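Local coordinates for protein ribokinase (PDB 6WHJ) that probably phosphorylates ribose at O-5, using ATP and a divalent cation such as magnesium, to give ribose 5-phosphate, at residues S5-R17 and S60-F73. Sequence-based numbering, arbitrary orientation.
Sequences STAKIVIIGSYNR and SRAFFVGAVGKDTF. With EDO (1,2-ethanediol), chain F.
Two neighbouring parallel strands of the large central sheet, 9-12 and 62-65, run side by side here, paired I9-A62, V10-F63, I11-F64 and I12-V65. I11 lies between two partners: its N donates to F63 O at 2.8 Å, almost straight (169°), and its O accepts from V65 N. G13 N to V65 O at 3.0 Å continues the ladder, and at the start R61 O takes both K8 N and I9 N. The beta-branched V10, I11, I12 and V65 suit the extended backbone. V10 CG1, set anti to the backbone N (chi1 180°), reaches V65 CG2 at 3.8 Å, on the face covered by helix 131-135. I11 and F64 point to the other face, where both meet A49 of helix 44-55, in the layered alpha/beta arrangement of PfkB carbohydrate kinases. Past G13 the two chains diverge and waters bridge them: one is held by G13 O and A67 N, another by Y15 O and A67 O. Y15 CD2 still packs on V68 CG1 (4.0 Å). R17 lies in a strand of the smaller sheet; N16 and R17 are both predicted to bind substrate. N16 ND2 donates to a 1,2-ethanediol, probably from the crystallisation liquor, that E146 and D18 also hold. R17 CG sits over the F73 ring, 3.5 Å from its centroid, and a bend at chi2 brings the guanidinium back over the same ring, planes 24° apart, while NE bonds to S39 and NH1 forms a salt bridge with E76.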
ATOM      1  N   SER B   5     -36.897  -0.442 -12.145  1.00 53.21           N
ATOM      2  CA  SER B   5     -35.983  -0.667 -13.260  1.00 60.54           C
ATOM      3  C   SER B   5     -35.419   0.656 -13.787  1.00 57.20           C
ATOM      4  O   SER B   5     -34.235   0.745 -14.128  1.00 54.92           O
ATOM      5  CB  SER B   5     -36.680  -1.434 -14.384  1.00 65.96           C
ATOM      6  OG  SER B   5     -35.736  -1.903 -15.333  1.00 70.77           O
ATOM      7  N   THR B   6     -36.265   1.681 -13.860  1.00 52.36           N
ATOM      8  CA  THR B   6     -35.769   3.021 -14.135  1.00 50.93           C
ATOM      9  C   THR B   6     -34.859   3.449 -12.995  1.00 46.02           C
ATOM     10  O   THR B   6     -35.209   3.295 -11.823  1.00 45.70           O
ATOM     11  CB  THR B   6     -36.940   4.003 -14.269  1.00 52.95           C
ATOM     12  OG1 THR B   6     -37.898   3.486 -15.198  1.00 59.39           O
ATOM     13  CG2 THR B   6     -36.465   5.377 -14.738  1.00 45.21           C
ATOM     14  N   ALA B   7     -33.697   3.995 -13.331  1.00 45.39           N
ATOM     15  CA  ALA B   7     -32.726   4.343 -12.306  1.00 38.56           C
ATOM     16  C   ALA B   7     -33.180   5.623 -11.627  1.00 39.71           C
ATOM     17  O   ALA B   7     -33.525   6.599 -12.301  1.00 38.59           O
ATOM     18  CB  ALA B   7     -31.329   4.505 -12.903  1.00 30.95           C
ATOM     19  N   LYS B   8     -33.208   5.612 -10.292  1.00 36.51           N
ATOM     20  CA  LYS B   8     -33.591   6.791  -9.530  1.00 34.29           C
ATOM     21  C   LYS B   8     -32.436   7.415  -8.762  1.00 29.25           C
ATOM     22  O   LYS B   8     -32.497   8.608  -8.456  1.00 26.97           O
ATOM     23  CB  LYS B   8     -34.710   6.447  -8.533  1.00 36.36           C
ATOM     24  CG  LYS B   8     -35.946   5.765  -9.119  1.00 37.65           C
ATOM     25  CD  LYS B   8     -37.071   6.750  -9.394  1.00 43.29           C
ATOM     26  CE  LYS B   8     -36.877   7.482 -10.716  1.00 44.18           C
ATOM     27  NZ  LYS B   8     -37.679   8.743 -10.775  1.00 47.13           N
ATOM     28  N   ILE B   9     -31.374   6.659  -8.492  1.00 29.65           N
ATOM     29  CA  ILE B   9     -30.164   7.165  -7.854  1.00 28.41           C
ATOM     30  C   ILE B   9     -29.008   6.899  -8.804  1.00 25.40           C
ATOM     31  O   ILE B   9     -28.754   5.745  -9.169  1.00 24.10           O
ATOM     32  CB  ILE B   9     -29.903   6.508  -6.484  1.00 29.07           C
ATOM     33  CG1 ILE B   9     -31.088   6.723  -5.534  1.00 30.38           C
ATOM     34  CG2 ILE B   9     -28.609   7.055  -5.856  1.00 22.56           C
ATOM     35  CD1 ILE B   9     -31.062   5.818  -4.309  1.00 27.53           C
ATOM     36  N   VAL B  10     -28.322   7.961  -9.216  1.00 24.05           N
ATOM     37  CA  VAL B  10     -27.169   7.876 -10.103  1.00 25.82           C
ATOM     38  C   VAL B  10     -25.953   8.326  -9.296  1.00 24.74           C
ATOM     39  O   VAL B  10     -25.935   9.442  -8.760  1.00 25.06           O
ATOM     40  CB  VAL B  10     -27.363   8.735 -11.371  1.00 23.58           C
ATOM     41  CG1 VAL B  10     -26.154   8.651 -12.287  1.00 21.94           C
ATOM     42  CG2 VAL B  10     -28.619   8.331 -12.116  1.00 22.39           C
ATOM     43  N   ILE B  11     -24.947   7.467  -9.188  1.00 23.65           N
ATOM     44  CA  ILE B  11     -23.730   7.783  -8.443  1.00 26.35           C
ATOM     45  C   ILE B  11     -22.583   7.876  -9.444  1.00 25.52           C
ATOM     46  O   ILE B  11     -22.237   6.886 -10.100  1.00 25.85           O
ATOM     47  CB  ILE B  11     -23.422   6.746  -7.346  1.00 25.61           C
ATOM     48  CG1 ILE B  11     -24.608   6.556  -6.404  1.00 22.72           C
ATOM     49  CG2 ILE B  11     -22.187   7.145  -6.564  1.00 24.70           C
ATOM     50  CD1 ILE B  11     -25.472   5.373  -6.764  1.00 24.64           C
ATOM     51  N   ILE B  12     -22.013   9.066  -9.578  1.00 25.34           N
ATOM     52  CA  ILE B  12     -20.901   9.311 -10.484  1.00 25.49           C
ATOM     53  C   ILE B  12     -19.652   9.441  -9.623  1.00 26.28           C
ATOM     54  O   ILE B  12     -19.470  10.460  -8.945  1.00 24.34           O
ATOM     55  CB  ILE B  12     -21.120  10.577 -11.321  1.00 26.13           C
ATOM     56  CG1 ILE B  12     -22.511  10.569 -11.970  1.00 25.30           C
ATOM     57  CG2 ILE B  12     -20.056  10.683 -12.384  1.00 22.47           C
ATOM     58  CD1 ILE B  12     -22.932  11.926 -12.545  1.00 23.00           C
ATOM     59  N   GLY B  13     -18.788   8.433  -9.645  1.00 22.87           N
ATOM     60  CA  GLY B  13     -17.596   8.503  -8.833  1.00 22.18           C
ATOM     61  C   GLY B  13     -16.637   7.354  -9.052  1.00 25.02           C
ATOM     62  O   GLY B  13     -16.650   6.686 -10.087  1.00 26.43           O
ATOM     63  N   SER B  14     -15.817   7.115  -8.043  1.00 25.05           N
ATOM     64  CA  SER B  14     -14.633   6.288  -8.205  1.00 24.34           C
ATOM     65  C   SER B  14     -14.871   4.833  -7.825  1.00 25.23           C
ATOM     66  O   SER B  14     -15.744   4.507  -7.010  1.00 26.14           O
ATOM     67  CB  SER B  14     -13.500   6.847  -7.355  1.00 23.14           C
ATOM     68  OG  SER B  14     -13.906   6.835  -6.000  1.00 27.97           O
ATOM     69  N   TYR B  15     -14.069   3.958  -8.426  1.00 20.93           N
ATOM     70  CA  TYR B  15     -13.843   2.618  -7.911  1.00 21.61           C
ATOM     71  C   TYR B  15     -12.350   2.478  -7.658  1.00 25.42           C
ATOM     72  O   TYR B  15     -11.536   2.746  -8.550  1.00 23.86           O
ATOM     73  CB  TYR B  15     -14.305   1.506  -8.865  1.00 24.49           C
ATOM     74  CG  TYR B  15     -13.820   0.159  -8.363  1.00 24.77           C
ATOM     75  CD1 TYR B  15     -14.487  -0.487  -7.338  1.00 25.83           C
ATOM     76  CD2 TYR B  15     -12.645  -0.414  -8.838  1.00 23.54           C
ATOM     77  CE1 TYR B  15     -14.038  -1.682  -6.826  1.00 24.77           C
ATOM     78  CE2 TYR B  15     -12.182  -1.621  -8.331  1.00 25.65           C
ATOM     79  CZ  TYR B  15     -12.886  -2.249  -7.318  1.00 26.69           C
ATOM     80  OH  TYR B  15     -12.463  -3.455  -6.787  1.00 27.10           O
ATOM     81  N   ASN B  16     -12.000   2.055  -6.448  1.00 24.48           N
ATOM     82  CA  ASN B  16     -10.628   1.742  -6.089  1.00 24.89           C
ATOM     83  C   ASN B  16     -10.574   0.322  -5.544  1.00 26.80           C
ATOM     84  O   ASN B  16     -11.422  -0.073  -4.737  1.00 24.33           O
ATOM     85  CB  ASN B  16     -10.083   2.711  -5.024  1.00 23.74           C
ATOM     86  CG  ASN B  16     -10.056   4.161  -5.489  1.00 25.05           C
ATOM     87  OD1 ASN B  16      -9.612   4.465  -6.590  1.00 25.82           O
ATOM     88  ND2 ASN B  16     -10.539   5.058  -4.643  1.00 26.71           N
ATOM     89  N   ARG B  17      -9.584  -0.445  -5.990  1.00 24.44           N
ATOM     90  CA  ARG B  17      -9.260  -1.700  -5.329  1.00 26.84           C
ATOM     91  C   ARG B  17      -8.433  -1.360  -4.090  1.00 26.03           C
ATOM     92  O   ARG B  17      -7.334  -0.799  -4.200  1.00 24.22           O
ATOM     93  CB  ARG B  17      -8.499  -2.634  -6.271  1.00 27.99           C
ATOM     94  CG  ARG B  17      -8.229  -4.020  -5.702  1.00 26.97           C
ATOM     95  CD  ARG B  17      -9.514  -4.638  -5.230  1.00 29.35           C
ATOM     96  NE  ARG B  17      -9.366  -6.014  -4.759  1.00 32.41           N
ATOM     97  CZ  ARG B  17      -9.826  -7.092  -5.391  1.00 38.15           C
ATOM     98  NH1 ARG B  17     -10.486  -6.975  -6.541  1.00 39.19           N
ATOM     99  NH2 ARG B  17      -9.637  -8.295  -4.857  1.00 41.30           N
ATOM    100  N   SER B  60     -32.232  -2.407  -8.753  1.00 40.06           N
ATOM    101  CA  SER B  60     -32.118  -1.794 -10.074  1.00 38.51           C
ATOM    102  C   SER B  60     -32.409  -0.296 -10.070  1.00 36.51           C
ATOM    103  O   SER B  60     -32.245   0.347 -11.108  1.00 41.87           O
ATOM    104  CB  SER B  60     -33.030  -2.515 -11.071  1.00 40.57           C
ATOM    105  OG  SER B  60     -34.375  -2.126 -10.902  1.00 48.18           O
ATOM    106  N   ARG B  61     -32.821   0.276  -8.937  1.00 38.69           N
ATOM    107  CA  ARG B  61     -33.052   1.715  -8.841  1.00 38.08           C
ATOM    108  C   ARG B  61     -31.761   2.507  -8.668  1.00 34.61           C
ATOM    109  O   ARG B  61     -31.771   3.733  -8.837  1.00 32.67           O
ATOM    110  CB  ARG B  61     -33.979   2.013  -7.664  1.00 34.70           C
ATOM    111  CG  ARG B  61     -35.157   1.068  -7.558  1.00 41.88           C
ATOM    112  CD  ARG B  61     -36.256   1.667  -6.705  1.00 40.57           C
ATOM    113  NE  ARG B  61     -37.091   2.572  -7.481  1.00 47.84           N
ATOM    114  CZ  ARG B  61     -38.145   3.220  -7.000  1.00 48.34           C
ATOM    115  NH1 ARG B  61     -38.516   3.056  -5.734  1.00 45.43           N
ATOM    116  NH2 ARG B  61     -38.837   4.021  -7.797  1.00 50.87           N
ATOM    117  N   ALA B  62     -30.665   1.846  -8.315  1.00 30.46           N
ATOM    118  CA  ALA B  62     -29.362   2.484  -8.257  1.00 30.10           C
ATOM    119  C   ALA B  62     -28.645   2.321  -9.591  1.00 33.23           C
ATOM    120  O   ALA B  62     -28.903   1.385 -10.353  1.00 37.75           O
ATOM    121  CB  ALA B  62     -28.525   1.895  -7.127  1.00 27.48           C
ATOM    122  N   PHE B  63     -27.726   3.243  -9.865  1.00 28.93           N
ATOM    123  CA  PHE B  63     -26.989   3.236 -11.125  1.00 29.07           C
ATOM    124  C   PHE B  63     -25.611   3.811 -10.840  1.00 29.49           C
ATOM    125  O   PHE B  63     -25.500   4.939 -10.350  1.00 25.44           O
ATOM    126  CB  PHE B  63     -27.728   4.056 -12.195  1.00 28.53           C
ATOM    127  CG  PHE B  63     -27.181   3.889 -13.598  1.00 30.01           C
ATOM    128  CD1 PHE B  63     -27.406   2.727 -14.311  1.00 27.70           C
ATOM    129  CD2 PHE B  63     -26.476   4.912 -14.214  1.00 29.40           C
ATOM    130  CE1 PHE B  63     -26.914   2.579 -15.596  1.00 27.73           C
ATOM    131  CE2 PHE B  63     -25.983   4.772 -15.493  1.00 25.81           C
ATOM    132  CZ  PHE B  63     -26.202   3.602 -16.185  1.00 26.96           C
ATOM    133  N   PHE B  64     -24.562   3.034 -11.103  1.00 31.61           N
ATOM    134  CA  PHE B  64     -23.203   3.482 -10.831  1.00 28.77           C
ATOM    135  C   PHE B  64     -22.538   3.899 -12.138  1.00 27.30           C
ATOM    136  O   PHE B  64     -22.628   3.190 -13.145  1.00 29.90           O
ATOM    137  CB  PHE B  64     -22.381   2.398 -10.129  1.00 26.65           C
ATOM    138  CG  PHE B  64     -20.933   2.781  -9.913  1.00 29.15           C
ATOM    139  CD1 PHE B  64     -20.609   3.956  -9.240  1.00 24.66           C
ATOM    140  CD2 PHE B  64     -19.900   1.953 -10.347  1.00 26.55           C
ATOM    141  CE1 PHE B  64     -19.287   4.317  -9.042  1.00 24.37           C
ATOM    142  CE2 PHE B  64     -18.572   2.310 -10.142  1.00 24.29           C
ATOM    143  CZ  PHE B  64     -18.265   3.491  -9.491  1.00 23.85           C
ATOM    144  N   VAL B  65     -21.879   5.055 -12.113  1.00 23.57           N
ATOM    145  CA  VAL B  65     -21.157   5.590 -13.257  1.00 25.75           C
ATOM    146  C   VAL B  65     -19.706   5.748 -12.837  1.00 23.71           C
ATOM    147  O   VAL B  65     -19.408   6.530 -11.925  1.00 26.18           O
ATOM    148  CB  VAL B  65     -21.735   6.936 -13.716  1.00 28.20           C
ATOM    149  CG1 VAL B  65     -21.001   7.424 -14.965  1.00 28.30           C
ATOM    150  CG2 VAL B  65     -23.240   6.832 -13.933  1.00 26.87           C
ATOM    151  N   GLY B  66     -18.811   5.007 -13.488  1.00 21.71           N
ATOM    152  CA  GLY B  66     -17.396   5.047 -13.160  1.00 25.26           C
ATOM    153  C   GLY B  66     -16.562   4.435 -14.262  1.00 24.67           C
ATOM    154  O   GLY B  66     -17.082   3.826 -15.195  1.00 28.20           O
ATOM    155  N   ALA B  67     -15.243   4.591 -14.133  1.00 25.81           N
ATOM    156  CA  ALA B  67     -14.288   4.090 -15.114  1.00 26.25           C
ATOM    157  C   ALA B  67     -13.206   3.271 -14.419  1.00 26.55           C
ATOM    158  O   ALA B  67     -12.704   3.658 -13.358  1.00 24.49           O
ATOM    159  CB  ALA B  67     -13.648   5.229 -15.910  1.00 21.50           C
ATOM    160  N   VAL B  68     -12.886   2.117 -15.011  1.00 27.87           N
ATOM    161  CA  VAL B  68     -11.859   1.200 -14.535  1.00 25.56           C
ATOM    162  C   VAL B  68     -10.996   0.793 -15.728  1.00 30.77           C
ATOM    163  O   VAL B  68     -11.340   1.028 -16.889  1.00 30.41           O
ATOM    164  CB  VAL B  68     -12.459  -0.045 -13.852  1.00 29.92           C
ATOM    165  CG1 VAL B  68     -13.322   0.360 -12.659  1.00 23.29           C
ATOM    166  CG2 VAL B  68     -13.253  -0.892 -14.865  1.00 27.65           C
ATOM    167  N   GLY B  69      -9.864   0.158 -15.429  1.00 29.73           N
ATOM    168  CA  GLY B  69      -8.939  -0.232 -16.469  1.00 27.37           C
ATOM    169  C   GLY B  69      -9.348  -1.513 -17.164  1.00 31.39           C
ATOM    170  O   GLY B  69     -10.284  -2.204 -16.771  1.00 31.97           O
ATOM    171  N   LYS B  70      -8.661  -1.804 -18.268  1.00 34.79           N
ATOM    172  CA  LYS B  70      -8.834  -3.078 -18.961  1.00 33.21           C
ATOM    173  C   LYS B  70      -7.836  -4.075 -18.378  1.00 31.92           C
ATOM    174  O   LYS B  70      -6.910  -4.547 -19.036  1.00 37.99           O
ATOM    175  CB  LYS B  70      -8.666  -2.904 -20.462  1.00 28.66           C
ATOM    176  CG  LYS B  70      -9.862  -2.234 -21.097  1.00 32.49           C
ATOM    177  CD  LYS B  70      -9.654  -1.937 -22.575  1.00 33.93           C
ATOM    178  CE  LYS B  70     -10.925  -1.330 -23.180  1.00 30.78           C
ATOM    179  NZ  LYS B  70     -10.810  -1.152 -24.641  1.00 35.75           N
ATOM    180  N   ASP B  71      -8.081  -4.413 -17.117  1.00 29.71           N
ATOM    181  CA  ASP B  71      -7.220  -5.284 -16.337  1.00 32.70           C
ATOM    182  C   ASP B  71      -8.095  -6.188 -15.486  1.00 36.77           C
ATOM    183  O   ASP B  71      -9.328  -6.181 -15.597  1.00 32.21           O
ATOM    184  CB  ASP B  71      -6.252  -4.492 -15.446  1.00 31.84           C
ATOM    185  CG  ASP B  71      -6.932  -3.337 -14.701  1.00 35.72           C
ATOM    186  OD1 ASP B  71      -8.046  -3.514 -14.149  1.00 33.82           O
ATOM    187  OD2 ASP B  71      -6.326  -2.248 -14.639  1.00 35.47           O
ATOM    188  N   THR B  72      -7.429  -6.998 -14.658  1.00 35.22           N
ATOM    189  CA  THR B  72      -8.123  -7.973 -13.822  1.00 36.24           C
ATOM    190  C   THR B  72      -9.082  -7.297 -12.846  1.00 35.34           C
ATOM    191  O   THR B  72     -10.257  -7.667 -12.761  1.00 32.09           O
ATOM    192  CB  THR B  72      -7.098  -8.816 -13.064  1.00 41.00           C
ATOM    193  OG1 THR B  72      -6.217  -9.454 -13.998  1.00 39.54           O
ATOM    194  CG2 THR B  72      -7.795  -9.860 -12.199  1.00 40.88           C
ATOM    195  N   PHE B  73      -8.587  -6.308 -12.090  1.00 34.83           N
ATOM    196  CA  PHE B  73      -9.432  -5.588 -11.141  1.00 31.76           C
ATOM    197  C   PHE B  73     -10.653  -4.980 -11.821  1.00 33.30           C
ATOM    198  O   PHE B  73     -11.751  -4.975 -11.252  1.00 29.92           O
ATOM    199  CB  PHE B  73      -8.625  -4.501 -10.430  1.00 35.03           C
ATOM    200  CG  PHE B  73      -7.626  -5.031  -9.435  1.00 33.89           C
ATOM    201  CD1 PHE B  73      -7.700  -6.340  -8.979  1.00 36.99           C
ATOM    202  CD2 PHE B  73      -6.626  -4.208  -8.939  1.00 34.21           C
ATOM    203  CE1 PHE B  73      -6.788  -6.827  -8.063  1.00 33.89           C
ATOM    204  CE2 PHE B  73      -5.710  -4.684  -8.012  1.00 36.40           C
ATOM    205  CZ  PHE B  73      -5.797  -5.995  -7.572  1.00 37.72           C
TER
HETATM  206  C1  EDO F 401     -11.931   5.182  -0.079  1.00 33.01           C
HETATM  207  O1  EDO F 401     -10.964   6.222  -0.285  1.00 33.32           O
HETATM  208  C2  EDO F 401     -11.315   3.823  -0.409  1.00 30.93           C
HETATM  209  O2  EDO F 401     -10.561   3.949  -1.622  1.00 30.69           O
HETATM  210  O   HOH W   1     -14.486   6.103 -11.766  1.00 24.05           O
HETATM  211  O   HOH W   2     -10.696   2.590 -11.374  1.00 22.47           O
HETATM  212  O   HOH W   3     -11.417  -5.173  -8.643  1.00 34.20           O